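Local coordinates for fructooligosaccharide ABC transporter substrate-binding protein FusA (Streptococcus pneumoniae, PDB 5G5Y), which binds short- and long-chain fructooligosaccharides, preferring tetrasaccharides and larger, and delivers them to the FusB-FusC transmembrane proteins of an ATP-driven importer, at residues A[194-199]-A[285-290]; A[159-164]-A[231-236]; A[155-160]-A[198-203]. All blocks are in the same frame, centred on the assembly; numbering follows the deposited sequence.

Interaction 1. Residues A[194-199]-A[285-290]; sequences FKFLFA and LPVLAG
Leu-285, the first residue of 285-290 to touch the 3-10 turn, sets its CB toward it, and its CD2 lies 4.5 Å from CD2 of Leu-197. The backbone here still pairs with Ala-139, continuing from edge strand 282-284. Pro-286 turns away onto Met-153. Next, Val-287 offers CG2 to the aromatic ring of Phe-196, 4.3 Å from its CZ in an oblique approach; with CG of Phe-196 anti to its backbone N (chi1 177°), the phenyl reaches across from a CB that does not itself aim at the other segment. Leu-288 points its CB inward again, its CD1 4.4 Å from CD2 of Leu-197, so that one methyl of Leu-197 meets both leucines. The backbones stay well apart, CA of Leu-197 lying 7.9 Å from CA of Leu-288. Ala-289 turns away from the 3-10 segment and pairs its backbone with Lys-155 and Thr-157. The ring of Phe-196 also meets that of Tyr-412, and the side chain of Phe-196 is about 10 Å from that of the substrate-binding Asn-191. With only methyls and one aromatic ring meeting across the gap, the contact is apolar and fairly loose, and probably owes its stability to the burial of hydrocarbon, which sets little direction.

Interaction 2. Residues A[159-164]-A[231-236]; sequences DLIKVL and VKFIRQ
Helix segments 159-164 and 231-236 run nearly parallel, their axes crossing at -20° with a closest approach of 11.7 Å, a wide spacing bridged by long side chains. Phe-233 reaches into it. Its CG is anti to the backbone N (chi1 175°), which carries the ring across to Leu-160 and Ile-161. The Ile-161 and Phe-233 side chains run antiparallel alongside each other, with CD1 of Ile-161 3.6 Å and its CG1 3.7 Å from CE1 of Phe-233. Leu-160 comes at about a right angle and sets CD2 at the ring edge, near its plane, 4.1 Å from CZ of Phe-233. Almost one turn further along, Gln-236, its chain extended beyond CG, crosses Ile-161 at about a right angle and brings NE2 to 4.0 Å from Ile-161 CD1; this is a van der Waals contact at the margin of an otherwise apolar patch. Outside the pair, Leu-164 packs on Pro-182 and Phe-183. Ile-234 reaches Phe-183 too, so both helices, 157-169 and 225-239, pack against strand 181-183 at the border of a mixed sheet, while Val-231 and Ile-234 also pack on helix 429-455.

Interaction 3. Residues A[155-160]-A[198-203]; sequences KTTDDL and FAAFGI
Thr-157 pushes its methyl into the angle between Ala-200 and Phe-201, and this one group makes the tight part of the contact. CG2 of Thr-157 lies 3.7 Å from CB of Ala-200, methyl against methyl, and 4.1 Å from CZ of Phe-201, which it approaches obliquely. The threonine torsion explains the choice of branch: OG1 sits between the backbone N and the carbonyl carbon (chi1 53°), leaving CG2 anti to the carbonyl carbon and directed at the 3-10 turn. Phe-201 starts from a CB that does not aim at the helix, but its ring reaches back, and the carbonyl O of Phe-198 lies at the edge of that ring, in the ring plane. Pro-291 touches both Thr-157 and Phe-201 and helps to close this apolar corner. Thr-157 is the first residue of helix 157-169, whose N-terminus carries a capping box. Thr-156 occupies the N-cap and its OG1 accepts from Asp-159 N at 2.9 Å, nearly straight at 169°; in return OD2 of Asp-159 takes a weak bond from Thr-156 N at 3.3 Å. The same oxygen, through its anti lone pair, receives Lys-155 N at 3.1 Å, so two successive amides before the helix converge on one carboxylate oxygen. This polar side faces away from the 3-10 turn: Lys-155 and Asp-158 are exposed and make no contact with 198-203. At the other end, Gly-202 and Ile-203 carry the chain out of the 3-10 turn without meeting 155-160, and Ile-203 touches Asn-224, a ligand of the second calcium site, and Asn-226.

Overall arrangement
All three contacts lie in one lobe, and most touching residues are buried; Phe-196, Gln-236 and Phe-201 are the partly exposed members, and interaction 3 has exposed Lys-155 and Asp-158 beside it. Interaction 1 sets a 3-10 turn against an irregular loop, interaction 2 pairs two helices, and interaction 3 brings a helix start to the later part of that turn. Interactions 2 and 3 share helix 157-169; interactions 1 and 3 share Phe-198 and Ala-199, with centres about 5 Å apart. Leu-288 CD1 meets Leu-160 CD2 at 3.7 Å and Phe-233 CB meets Phe-201 CZ at 3.4 Å, merging the apolar patches. Polarity enters at the margins: an amide bordering interaction 2, a capped helix end in interaction 3.

Interaction 1. Residues A[194-199]-A[285-290]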
loop_
_atom_site.group_PDB
_atom_site.type_symbol
_atom_site.label_atom_id
_atom_site.label_comp_id
_atom_site.label_asym_id
_atom_site.label_seq_id
_atom_site.Cartn_x
_atom_site.Cartn_y
_atom_site.Cartn_z
ATOM N N PHE A 194 8.711 -12.408 6.343
ATOM C CA PHE A 194 9.588 -13.168 5.478
ATOM C C PHE A 194 8.938 -13.737 4.206
ATOM O O PHE A 194 9.634 -14.365 3.411
ATOM C CB PHE A 194 10.288 -14.348 6.250
ATOM C CG PHE A 194 9.336 -15.331 6.875
ATOM C CD1 PHE A 194 8.666 -16.275 6.112
ATOM C CD2 PHE A 194 9.057 -15.273 8.231
ATOM C CE1 PHE A 194 7.758 -17.150 6.702
ATOM C CE2 PHE A 194 8.151 -16.154 8.812
ATOM C CZ PHE A 194 7.521 -17.106 8.049
ATOM N N LYS A 195 7.620 -13.580 4.036
ATOM C CA LYS A 195 6.870 -14.348 3.020
ATOM C C LYS A 195 7.364 -14.090 1.573
ATOM O O LYS A 195 7.185 -14.951 0.692
ATOM C CB LYS A 195 5.342 -14.180 3.157
ATOM C CG LYS A 195 4.823 -12.784 2.787
ATOM C CD LYS A 195 3.299 -12.701 2.714
ATOM C CE LYS A 195 2.578 -13.153 3.986
ATOM N NZ LYS A 195 2.800 -12.174 5.094
ATOM N N PHE A 196 8.022 -12.950 1.332
ATOM C CA PHE A 196 8.736 -12.711 0.064
ATOM C C PHE A 196 9.561 -13.922 -0.455
ATOM O O PHE A 196 9.620 -14.208 -1.680
ATOM C CB PHE A 196 9.637 -11.458 0.203
ATOM C CG PHE A 196 10.454 -11.178 -1.006
ATOM C CD1 PHE A 196 9.876 -10.572 -2.124
ATOM C CD2 PHE A 196 11.761 -11.591 -1.066
ATOM C CE1 PHE A 196 10.609 -10.348 -3.276
ATOM C CE2 PHE A 196 12.506 -11.379 -2.225
ATOM C CZ PHE A 196 11.922 -10.759 -3.327
ATOM N N LEU A 197 10.183 -14.660 0.457
ATOM C CA LEU A 197 11.072 -15.767 0.059
ATOM C C LEU A 197 10.306 -16.992 -0.443
ATOM O O LEU A 197 10.904 -17.857 -1.080
ATOM C CB LEU A 197 11.982 -16.211 1.215
ATOM C CG LEU A 197 13.089 -15.217 1.629
ATOM C CD1 LEU A 197 13.981 -15.838 2.699
ATOM C CD2 LEU A 197 13.937 -14.756 0.446
ATOM N N PHE A 198 9.011 -17.095 -0.154
ATOM C CA PHE A 198 8.253 -18.298 -0.543
ATOM C C PHE A 198 8.236 -18.552 -2.045
ATOM O O PHE A 198 8.144 -19.718 -2.464
ATOM C CB PHE A 198 6.819 -18.262 0.020
ATOM C CG PHE A 198 6.731 -18.759 1.452
ATOM C CD1 PHE A 198 7.780 -18.550 2.373
ATOM C CD2 PHE A 198 5.614 -19.461 1.882
ATOM C CE1 PHE A 198 7.689 -19.021 3.685
ATOM C CE2 PHE A 198 5.516 -19.933 3.187
ATOM C CZ PHE A 198 6.555 -19.711 4.093
ATOM N N ALA A 199 8.301 -17.477 -2.825
ATOM C CA ALA A 199 8.283 -17.538 -4.279
ATOM C C ALA A 199 9.495 -18.275 -4.871
ATOM O O ALA A 199 9.415 -18.797 -5.994
ATOM C CB ALA A 199 8.158 -16.133 -4.873
ATOM N N LEU A 285 18.861 -8.163 -1.211
ATOM C CA LEU A 285 19.154 -9.568 -1.414
ATOM C C LEU A 285 18.523 -9.913 -2.765
ATOM O O LEU A 285 17.288 -9.829 -2.888
ATOM C CB LEU A 285 18.518 -10.416 -0.304
ATOM C CG LEU A 285 18.748 -11.929 -0.397
ATOM C CD1 LEU A 285 20.211 -12.252 -0.179
ATOM C CD2 LEU A 285 17.912 -12.694 0.591
ATOM N N PRO A 286 19.327 -10.289 -3.761
ATOM C CA PRO A 286 18.684 -10.649 -5.028
ATOM C C PRO A 286 17.736 -11.842 -4.928
ATOM O O PRO A 286 17.837 -12.656 -3.999
ATOM C CB PRO A 286 19.857 -11.010 -5.948
ATOM C CG PRO A 286 21.090 -10.532 -5.233
ATOM C CD PRO A 286 20.783 -10.530 -3.789
ATOM N N VAL A 287 16.871 -11.960 -5.909
ATOM C CA VAL A 287 15.907 -13.055 -5.968
ATOM C C VAL A 287 16.689 -14.385 -6.014
ATOM O O VAL A 287 17.625 -14.547 -6.826
ATOM C CB VAL A 287 14.978 -12.898 -7.173
ATOM C CG1 VAL A 287 14.118 -14.151 -7.388
ATOM C CG2 VAL A 287 14.132 -11.661 -6.956
ATOM N N LEU A 288 16.329 -15.301 -5.129
ATOM C CA LEU A 288 17.030 -16.597 -4.998
ATOM C C LEU A 288 16.320 -17.705 -5.755
ATOM O O LEU A 288 15.095 -17.796 -5.747
ATOM C CB LEU A 288 17.083 -16.983 -3.541
ATOM C CG LEU A 288 17.719 -15.937 -2.636
ATOM C CD1 LEU A 288 17.688 -16.394 -1.185
ATOM C CD2 LEU A 288 19.161 -15.678 -3.027
ATOM N N ALA A 289 17.085 -18.582 -6.367
ATOM C CA ALA A 289 16.502 -19.768 -6.967
ATOM C C ALA A 289 16.286 -20.771 -5.865
ATOM O O ALA A 289 17.141 -20.945 -4.979
ATOM C CB ALA A 289 17.413 -20.322 -8.043
ATOM N N GLY A 290 15.134 -21.425 -5.895
ATOM C CA GLY A 290 14.840 -22.482 -4.954
ATOM C C GLY A 290 15.447 -23.793 -5.409
ATOM O O GLY A 290 16.196 -23.836 -6.405
#

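Interaction 2. Residues A[159-164]-A[231-236]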
loop_
_atom_site.group_PDB
_atom_site.type_symbol
_atom_site.label_atom_id
_atom_site.label_comp_id
_atom_site.label_asym_id
_atom_site.label_seq_id
_atom_site.Cartn_x
_atom_site.Cartn_y
_atom_site.Cartn_z
ATOM N N ASP A 159 22.476 -21.694 -0.844
ATOM C CA ASP A 159 23.549 -20.693 -0.589
ATOM C C ASP A 159 23.234 -19.796 0.571
ATOM O O ASP A 159 24.130 -19.467 1.395
ATOM C CB ASP A 159 23.786 -19.737 -1.773
ATOM C CG ASP A 159 24.367 -20.398 -2.986
ATOM O OD1 ASP A 159 24.945 -21.498 -2.871
ATOM O OD2 ASP A 159 24.236 -19.785 -4.083
ATOM N N LEU A 160 21.974 -19.375 0.666
ATOM C CA LEU A 160 21.563 -18.508 1.758
ATOM C C LEU A 160 21.759 -19.213 3.090
ATOM O O LEU A 160 22.215 -18.614 4.036
ATOM C CB LEU A 160 20.095 -18.063 1.613
ATOM C CG LEU A 160 19.529 -17.174 2.720
ATOM C CD1 LEU A 160 20.316 -15.858 2.877
ATOM C CD2 LEU A 160 18.060 -16.913 2.507
ATOM N N ILE A 161 21.386 -20.482 3.183
ATOM C CA ILE A 161 21.615 -21.206 4.437
ATOM C C ILE A 161 23.134 -21.142 4.814
ATOM O O ILE A 161 23.455 -20.811 5.952
ATOM C CB ILE A 161 21.138 -22.656 4.354
ATOM C CG1 ILE A 161 19.607 -22.718 4.275
ATOM C CG2 ILE A 161 21.596 -23.432 5.586
ATOM C CD1 ILE A 161 19.064 -24.081 3.898
ATOM N N LYS A 162 24.020 -21.393 3.842
ATOM C CA LYS A 162 25.495 -21.394 4.063
ATOM C C LYS A 162 25.996 -20.022 4.502
ATOM O O LYS A 162 26.741 -19.898 5.457
ATOM C CB LYS A 162 26.266 -21.855 2.809
ATOM C CG LYS A 162 25.982 -23.292 2.352
ATOM C CD LYS A 162 26.857 -23.707 1.166
ATOM C CE LYS A 162 26.291 -24.910 0.391
ATOM N NZ LYS A 162 25.339 -24.518 -0.707
ATOM N N VAL A 163 25.517 -18.967 3.856
ATOM C CA VAL A 163 25.825 -17.609 4.286
ATOM C C VAL A 163 25.337 -17.272 5.685
ATOM O O VAL A 163 26.051 -16.614 6.471
ATOM C CB VAL A 163 25.274 -16.587 3.243
ATOM C CG1 VAL A 163 25.163 -15.187 3.800
ATOM C CG2 VAL A 163 26.159 -16.617 2.030
ATOM N N LEU A 164 24.100 -17.661 6.014
ATOM C CA LEU A 164 23.599 -17.383 7.345
ATOM C C LEU A 164 24.413 -18.133 8.436
ATOM O O LEU A 164 24.617 -17.610 9.534
ATOM C CB LEU A 164 22.109 -17.751 7.455
ATOM C CG LEU A 164 21.175 -16.949 6.519
ATOM C CD1 LEU A 164 19.780 -17.518 6.576
ATOM C CD2 LEU A 164 21.148 -15.470 6.839
ATOM N N VAL A 231 7.575 -23.024 4.068
ATOM C CA VAL A 231 7.540 -23.151 5.512
ATOM C C VAL A 231 8.652 -24.099 5.981
ATOM O O VAL A 231 9.348 -23.790 6.951
ATOM C CB VAL A 231 6.150 -23.604 6.037
ATOM C CG1 VAL A 231 6.205 -23.786 7.549
ATOM C CG2 VAL A 231 5.086 -22.588 5.701
ATOM N N LYS A 232 8.843 -25.200 5.268
ATOM C CA LYS A 232 9.867 -26.183 5.621
ATOM C C LYS A 232 11.251 -25.538 5.523
ATOM O O LYS A 232 12.123 -25.843 6.324
ATOM C CB LYS A 232 9.780 -27.409 4.747
ATOM C CG LYS A 232 8.553 -28.231 5.090
ATOM C CD LYS A 232 8.401 -29.405 4.156
ATOM C CE LYS A 232 9.416 -30.473 4.497
ATOM N NZ LYS A 232 8.929 -31.810 4.068
ATOM N N PHE A 233 11.407 -24.588 4.605
ATOM C CA PHE A 233 12.689 -23.861 4.486
ATOM C C PHE A 233 12.948 -22.967 5.707
ATOM O O PHE A 233 14.030 -23.013 6.306
ATOM C CB PHE A 233 12.743 -23.025 3.181
ATOM C CG PHE A 233 13.974 -22.179 3.069
ATOM C CD1 PHE A 233 15.208 -22.768 2.758
ATOM C CD2 PHE A 233 13.917 -20.809 3.254
ATOM C CE1 PHE A 233 16.359 -21.999 2.687
ATOM C CE2 PHE A 233 15.086 -20.026 3.160
ATOM C CZ PHE A 233 16.291 -20.622 2.861
ATOM N N ILE A 234 11.943 -22.188 6.123
ATOM C CA ILE A 234 12.111 -21.323 7.279
ATOM C C ILE A 234 12.346 -22.217 8.542
ATOM O O ILE A 234 13.193 -21.874 9.395
ATOM C CB ILE A 234 10.925 -20.362 7.470
ATOM C CG1 ILE A 234 10.695 -19.484 6.204
ATOM C CG2 ILE A 234 11.159 -19.457 8.689
ATOM C CD1 ILE A 234 11.873 -18.655 5.760
ATOM N N ARG A 235 11.634 -23.338 8.629
ATOM C CA ARG A 235 11.910 -24.345 9.704
ATOM C C ARG A 235 13.388 -24.820 9.744
ATOM O O ARG A 235 13.974 -24.948 10.815
ATOM C CB ARG A 235 10.966 -25.518 9.592
ATOM C CG ARG A 235 11.281 -26.682 10.518
ATOM C CD ARG A 235 11.186 -26.321 11.982
ATOM N NE ARG A 235 11.581 -27.459 12.828
ATOM C CZ ARG A 235 11.658 -27.434 14.160
ATOM N NH1 ARG A 235 11.357 -26.352 14.841
ATOM N NH2 ARG A 235 12.064 -28.519 14.818
ATOM N N GLN A 236 13.956 -25.098 8.590
ATOM C CA GLN A 236 15.389 -25.403 8.484
ATOM C C GLN A 236 16.239 -24.310 9.077
ATOM O O GLN A 236 17.157 -24.612 9.845
ATOM C CB GLN A 236 15.829 -25.617 7.046
ATOM C CG GLN A 236 15.380 -26.897 6.386
ATOM C CD GLN A 236 15.877 -26.939 4.932
ATOM O OE1 GLN A 236 15.191 -26.488 4.014
ATOM N NE2 GLN A 236 17.092 -27.426 4.738
#

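Interaction 3. Residues A[155-160]-A[198-203]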
loop_
_atom_site.group_PDB
_atom_site.type_symbol
_atom_site.label_atom_id
_atom_site.label_comp_id
_atom_site.label_asym_id
_atom_site.label_seq_id
_atom_site.Cartn_x
_atom_site.Cartn_y
_atom_site.Cartn_z
ATOM N N LYS A 155 22.980 -17.019 -4.421
ATOM C CA LYS A 155 22.162 -17.137 -5.598
ATOM C C LYS A 155 20.969 -18.082 -5.420
ATOM O O LYS A 155 20.038 -18.024 -6.196
ATOM C CB LYS A 155 23.003 -17.672 -6.761
ATOM C CG LYS A 155 24.151 -16.780 -7.212
ATOM C CD LYS A 155 24.778 -17.369 -8.472
ATOM C CE LYS A 155 26.120 -16.744 -8.798
ATOM N NZ LYS A 155 27.226 -17.474 -8.115
ATOM N N THR A 156 21.057 -19.008 -4.466
ATOM C CA THR A 156 20.063 -20.035 -4.228
ATOM C C THR A 156 19.676 -20.032 -2.752
ATOM O O THR A 156 20.406 -19.506 -1.894
ATOM C CB THR A 156 20.594 -21.446 -4.564
ATOM O OG1 THR A 156 21.529 -21.879 -3.548
ATOM C CG2 THR A 156 21.259 -21.476 -5.952
ATOM N N THR A 157 18.551 -20.665 -2.448
ATOM C CA THR A 157 18.138 -20.829 -1.069
ATOM C C THR A 157 19.162 -21.645 -0.248
ATOM O O THR A 157 19.376 -21.345 0.932
ATOM C CB THR A 157 16.721 -21.436 -0.963
ATOM O OG1 THR A 157 16.620 -22.649 -1.714
ATOM C CG2 THR A 157 15.718 -20.402 -1.512
ATOM N N ASP A 158 19.775 -22.643 -0.870
ATOM C CA ASP A 158 20.836 -23.427 -0.188
ATOM C C ASP A 158 22.080 -22.567 0.096
ATOM O O ASP A 158 22.635 -22.663 1.182
ATOM C CB ASP A 158 21.188 -24.687 -0.977
ATOM C CG ASP A 158 20.246 -25.859 -0.680
ATOM O OD1 ASP A 158 19.306 -25.718 0.141
ATOM O OD2 ASP A 158 20.451 -26.945 -1.260
ATOM N N ASP A 159 22.476 -21.694 -0.844
ATOM C CA ASP A 159 23.549 -20.693 -0.589
ATOM C C ASP A 159 23.234 -19.796 0.571
ATOM O O ASP A 159 24.130 -19.467 1.395
ATOM C CB ASP A 159 23.786 -19.737 -1.773
ATOM C CG ASP A 159 24.367 -20.398 -2.986
ATOM O OD1 ASP A 159 24.945 -21.498 -2.871
ATOM O OD2 ASP A 159 24.236 -19.785 -4.083
ATOM N N LEU A 160 21.974 -19.375 0.666
ATOM C CA LEU A 160 21.563 -18.508 1.758
ATOM C C LEU A 160 21.759 -19.213 3.090
ATOM O O LEU A 160 22.215 -18.614 4.036
ATOM C CB LEU A 160 20.095 -18.063 1.613
ATOM C CG LEU A 160 19.529 -17.174 2.720
ATOM C CD1 LEU A 160 20.316 -15.858 2.877
ATOM C CD2 LEU A 160 18.060 -16.913 2.507
ATOM N N PHE A 198 9.011 -17.095 -0.154
ATOM C CA PHE A 198 8.253 -18.298 -0.543
ATOM C C PHE A 198 8.236 -18.552 -2.045
ATOM O O PHE A 198 8.144 -19.718 -2.464
ATOM C CB PHE A 198 6.819 -18.262 0.020
ATOM C CG PHE A 198 6.731 -18.759 1.452
ATOM C CD1 PHE A 198 7.780 -18.550 2.373
ATOM C CD2 PHE A 198 5.614 -19.461 1.882
ATOM C CE1 PHE A 198 7.689 -19.021 3.685
ATOM C CE2 PHE A 198 5.516 -19.933 3.187
ATOM C CZ PHE A 198 6.555 -19.711 4.093
ATOM N N ALA A 199 8.301 -17.477 -2.825
ATOM C CA ALA A 199 8.283 -17.538 -4.279
ATOM C C ALA A 199 9.495 -18.275 -4.871
ATOM O O ALA A 199 9.415 -18.797 -5.994
ATOM C CB ALA A 199 8.158 -16.133 -4.873
ATOM N N ALA A 200 10.573 -18.391 -4.096
ATOM C CA ALA A 200 11.662 -19.294 -4.473
ATOM C C ALA A 200 11.220 -20.730 -4.659
ATOM O O ALA A 200 11.907 -21.465 -5.378
ATOM C CB ALA A 200 12.837 -19.195 -3.500
ATOM N N PHE A 201 10.065 -21.110 -4.087
ATOM C CA PHE A 201 9.551 -22.475 -4.149
ATOM C C PHE A 201 8.437 -22.608 -5.142
ATOM O O PHE A 201 7.776 -23.652 -5.235
ATOM C CB PHE A 201 9.158 -22.939 -2.732
ATOM C CG PHE A 201 10.325 -22.922 -1.791
ATOM C CD1 PHE A 201 11.183 -24.010 -1.735
ATOM C CD2 PHE A 201 10.650 -21.772 -1.079
ATOM C CE1 PHE A 201 12.326 -23.951 -0.934
ATOM C CE2 PHE A 201 11.792 -21.702 -0.299
ATOM C CZ PHE A 201 12.613 -22.817 -0.202
ATOM N N GLY A 202 8.230 -21.554 -5.928
ATOM C CA GLY A 202 7.132 -21.507 -6.844
ATOM C C GLY A 202 5.942 -20.800 -6.233
ATOM O O GLY A 202 5.602 -21.034 -5.065
ATOM N N ILE A 203 5.328 -19.912 -7.035
ATOM C CA ILE A 203 4.051 -19.243 -6.699
ATOM C C ILE A 203 4.173 -18.176 -5.618
ATOM O O ILE A 203 3.830 -16.988 -5.841
ATOM C CB ILE A 203 2.924 -20.240 -6.351
ATOM C CG1 ILE A 203 2.751 -21.205 -7.522
ATOM C CG2 ILE A 203 1.632 -19.489 -6.103
ATOM C CD1 ILE A 203 1.715 -22.289 -7.343
#